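Local coordinates for protein male-specific lethal-3 (Drosophila melanogaster, PDB 3M9Q) that reads a trimethylated lysine mark on histone H3 through its chromodomain, as part of the MSL acetyltransferase complex that raises transcription from the male X chromosome, at residues K22-L27 with L81-E86. The protein carries 1 engineered substitution. Numbering follows the deposited sequence.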
ATOM      1  N   LYS A  22      -1.822 -10.539  -5.847  1.00 12.00           N
ATOM      2  CA  LYS A  22      -1.515 -11.408  -4.712  1.00 12.08           C
ATOM      3  C   LYS A  22      -0.083 -11.912  -4.785  1.00 11.57           C
ATOM      4  O   LYS A  22       0.366 -12.413  -5.813  1.00 12.07           O
ATOM      5  CB  LYS A  22      -2.489 -12.594  -4.639  1.00 13.05           C
ATOM      6  CG  LYS A  22      -2.222 -13.510  -3.448  1.00 13.98           C
ATOM      7  CD  LYS A  22      -3.322 -14.544  -3.221  1.00 14.94           C
ATOM      8  CE  LYS A  22      -3.036 -15.390  -1.972  1.00 15.71           C
ATOM      9  NZ  LYS A  22      -4.131 -16.366  -1.667  1.00 17.01           N
ATOM     10  N   GLY A  23       0.627 -11.787  -3.669  1.00 11.26           N
ATOM     11  CA  GLY A  23       2.008 -12.237  -3.552  1.00 11.08           C
ATOM     12  C   GLY A  23       3.034 -11.161  -3.825  1.00 10.85           C
ATOM     13  O   GLY A  23       4.200 -11.320  -3.498  1.00 11.97           O
ATOM     14  N   GLU A  24       2.603 -10.067  -4.435  1.00  9.86           N
ATOM     15  CA  GLU A  24       3.519  -8.968  -4.786  1.00  9.73           C
ATOM     16  C   GLU A  24       4.052  -8.254  -3.556  1.00  9.36           C
ATOM     17  O   GLU A  24       3.326  -8.033  -2.586  1.00  9.86           O
ATOM     18  CB  GLU A  24       2.793  -7.957  -5.678  1.00  9.56           C
ATOM     19  CG  GLU A  24       3.698  -6.958  -6.355  1.00  9.93           C
ATOM     20  CD  GLU A  24       2.965  -6.034  -7.300  1.00 10.25           C
ATOM     21  OE1 GLU A  24       1.733  -6.147  -7.442  1.00 11.96           O
ATOM     22  OE2 GLU A  24       3.625  -5.179  -7.921  1.00 10.53           O
ATOM     23  N   ILE A  25       5.324  -7.890  -3.613  1.00  9.59           N
ATOM     24  CA  ILE A  25       5.914  -6.998  -2.619  1.00  9.40           C
ATOM     25  C   ILE A  25       5.660  -5.574  -3.079  1.00  9.20           C
ATOM     26  O   ILE A  25       5.948  -5.220  -4.219  1.00 10.33           O
ATOM     27  CB  ILE A  25       7.432  -7.222  -2.437  1.00 10.78           C
ATOM     28  CG1 ILE A  25       7.737  -8.676  -2.063  1.00 12.33           C
ATOM     29  CG2 ILE A  25       7.977  -6.270  -1.368  1.00 11.03           C
ATOM     30  CD1 ILE A  25       7.003  -9.184  -0.837  1.00 14.00           C
ATOM     31  N   VAL A  26       5.087  -4.781  -2.185  1.00  9.02           N
ATOM     32  CA  VAL A  26       4.727  -3.388  -2.460  1.00  9.78           C
ATOM     33  C   VAL A  26       5.164  -2.515  -1.293  1.00  9.59           C
ATOM     34  O   VAL A  26       5.437  -3.009  -0.201  1.00  9.79           O
ATOM     35  CB  VAL A  26       3.203  -3.240  -2.698  1.00  9.91           C
ATOM     36  CG1 VAL A  26       2.757  -4.076  -3.906  1.00 10.50           C
ATOM     37  CG2 VAL A  26       2.408  -3.615  -1.432  1.00 11.22           C
ATOM     38  N   LEU A  27       5.242  -1.217  -1.524  1.00  8.93           N
ATOM     39  CA  LEU A  27       5.592  -0.283  -0.464  1.00  9.19           C
ATOM     40  C   LEU A  27       4.349   0.525  -0.122  1.00  9.42           C
ATOM     41  O   LEU A  27       3.693   1.069  -1.011  1.00 10.80           O
ATOM     42  CB  LEU A  27       6.752   0.619  -0.895  1.00  9.71           C
ATOM     43  CG  LEU A  27       7.964  -0.125  -1.480  1.00  9.91           C
ATOM     44  CD1 LEU A  27       9.071   0.852  -1.869  1.00 11.95           C
ATOM     45  CD2 LEU A  27       8.513  -1.212  -0.553  1.00 11.98           C
ATOM     46  N   LEU A  81      -0.206   2.688  -2.199  1.00  9.87           N
ATOM     47  CA  LEU A  81       0.772   1.656  -2.576  1.00  8.96           C
ATOM     48  C   LEU A  81       1.685   2.110  -3.703  1.00  9.43           C
ATOM     49  O   LEU A  81       1.279   2.838  -4.610  1.00 10.60           O
ATOM     50  CB  LEU A  81       0.043   0.375  -2.988  1.00  9.31           C
ATOM     51  CG  LEU A  81      -0.792  -0.284  -1.894  1.00  9.23           C
ATOM     52  CD1 LEU A  81      -1.423  -1.570  -2.435  1.00 10.39           C
ATOM     53  CD2 LEU A  81       0.055  -0.545  -0.662  1.00 10.31           C
ATOM     54  N   LEU A  82       2.930   1.662  -3.629  1.00  9.49           N
ATOM     55  CA  LEU A  82       3.928   1.868  -4.675  1.00  9.50           C
ATOM     56  C   LEU A  82       4.542   0.553  -5.098  1.00  8.75           C
ATOM     57  O   LEU A  82       4.768  -0.335  -4.282  1.00  9.40           O
ATOM     58  CB  LEU A  82       5.047   2.784  -4.189  1.00 10.06           C
ATOM     59  CG  LEU A  82       4.697   4.240  -3.882  1.00 10.67           C
ATOM     60  CD1 LEU A  82       5.886   4.961  -3.261  1.00 11.78           C
ATOM     61  CD2 LEU A  82       4.209   4.976  -5.126  1.00 12.24           C
ATOM     62  N   LYS A  83       4.851   0.465  -6.381  1.00  9.37           N
ATOM     63  CA  LYS A  83       5.612  -0.658  -6.925  1.00  9.31           C
ATOM     64  C   LYS A  83       7.017  -0.720  -6.327  1.00  8.89           C
ATOM     65  O   LYS A  83       7.614   0.298  -6.005  1.00  9.19           O
ATOM     66  CB  LYS A  83       5.702  -0.544  -8.446  1.00  9.42           C
ATOM     67  CG  LYS A  83       4.375  -0.730  -9.173  1.00 10.01           C
ATOM     68  CD  LYS A  83       3.960  -2.177  -9.188  1.00  9.92           C
ATOM     69  CE  LYS A  83       2.597  -2.386  -9.821  1.00 10.08           C
ATOM     70  NZ  LYS A  83       2.288  -3.834  -9.917  1.00 10.34           N
ATOM     71  N   ASP A  84       7.522  -1.942  -6.206  1.00  8.57           N
ATOM     72  CA  ASP A  84       8.813  -2.228  -5.550  1.00  9.10           C
ATOM     73  C   ASP A  84      10.001  -2.029  -6.488  1.00  9.23           C
ATOM     74  O   ASP A  84      10.852  -2.898  -6.641  1.00 10.91           O
ATOM     75  CB  ASP A  84       8.794  -3.658  -5.021  1.00  9.54           C
ATOM     76  CG  ASP A  84       9.929  -3.954  -4.065  1.00  9.21           C
ATOM     77  OD1 ASP A  84      10.485  -2.998  -3.479  1.00  9.50           O
ATOM     78  OD2 ASP A  84      10.247  -5.154  -3.914  1.00  9.66           O
ATOM     79  N   THR A  85      10.032  -0.875  -7.128  1.00  9.48           N
ATOM     80  CA  THR A  85      11.124  -0.480  -8.029  1.00  9.45           C
ATOM     81  C   THR A  85      12.309   0.069  -7.248  1.00  9.31           C
ATOM     82  O   THR A  85      12.183   0.483  -6.104  1.00  9.23           O
ATOM     83  CB  THR A  85      10.663   0.622  -8.983  1.00  8.97           C
ATOM     84  OG1 THR A  85      10.293   1.759  -8.194  1.00  9.81           O
ATOM     85  CG2 THR A  85       9.484   0.163  -9.852  1.00 10.49           C
ATOM     86  N   GLU A  86      13.470   0.094  -7.882  1.00  8.94           N
ATOM     87  CA  GLU A  86      14.663   0.657  -7.255  1.00  9.62           C
ATOM     88  C   GLU A  86      14.411   2.098  -6.823  1.00  9.30           C
ATOM     89  O   GLU A  86      14.819   2.524  -5.739  1.00  9.39           O
ATOM     90  CB  GLU A  86      15.874   0.571  -8.199  1.00 10.08           C
ATOM     91  CG  GLU A  86      17.073   1.447  -7.801  1.00 10.18           C
ATOM     92  CD  GLU A  86      17.777   1.054  -6.508  1.00 10.34           C
ATOM     93  OE1 GLU A  86      17.383   0.067  -5.857  1.00 10.55           O
ATOM     94  OE2 GLU A  86      18.745   1.765  -6.153  1.00 11.06           O
TER
HETATM   95  O   HOH W   1       5.972  -4.323  -6.813  1.00 10.94           O
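Leu27 overlaps Leu82 on one face of the sheet, its CB 4.3 Å from CB of Leu82, and its side chain crosses that of Asp84 at about a right angle, CD2 4.0 Å from OD1. The backbones of Leu27 and Leu82 form an antiparallel hydrogen-bonded pair: Leu27 N reaches Leu82 O at 2.9 Å, nearly straight at 175°, and Leu82 N returns to Leu27 O. Beside this pair a water ties the segments together, donating to Glu24 OE2 and Ile25 O and accepting from Asp84 N. Glu24 runs extended to Lys83, its CG turned anti to the backbone N at chi1 -167°, and Lys83, bent at chi2, brings NZ to the syn lone pair of OE2 at 2.8 Å in a salt bridge; NZ also bonds Leu19 O. Replacing Glu24 by an alanine is likely to leave the Lys83 ammonium without its carboxylate mate and the water short of one partner. Asp84 lies alongside Ile25, OD2 3.6 Å from CG2, while its charge pairs with Arg89. Val26 CG2 meets Leu81 CD2, and Phe20 packs against both residues. Strand 81-83 forms one edge of the chromodomain sheet, with strand 25-29 between it and strand 39-51, while helix 86-100 packs against Leu27 and Leu82.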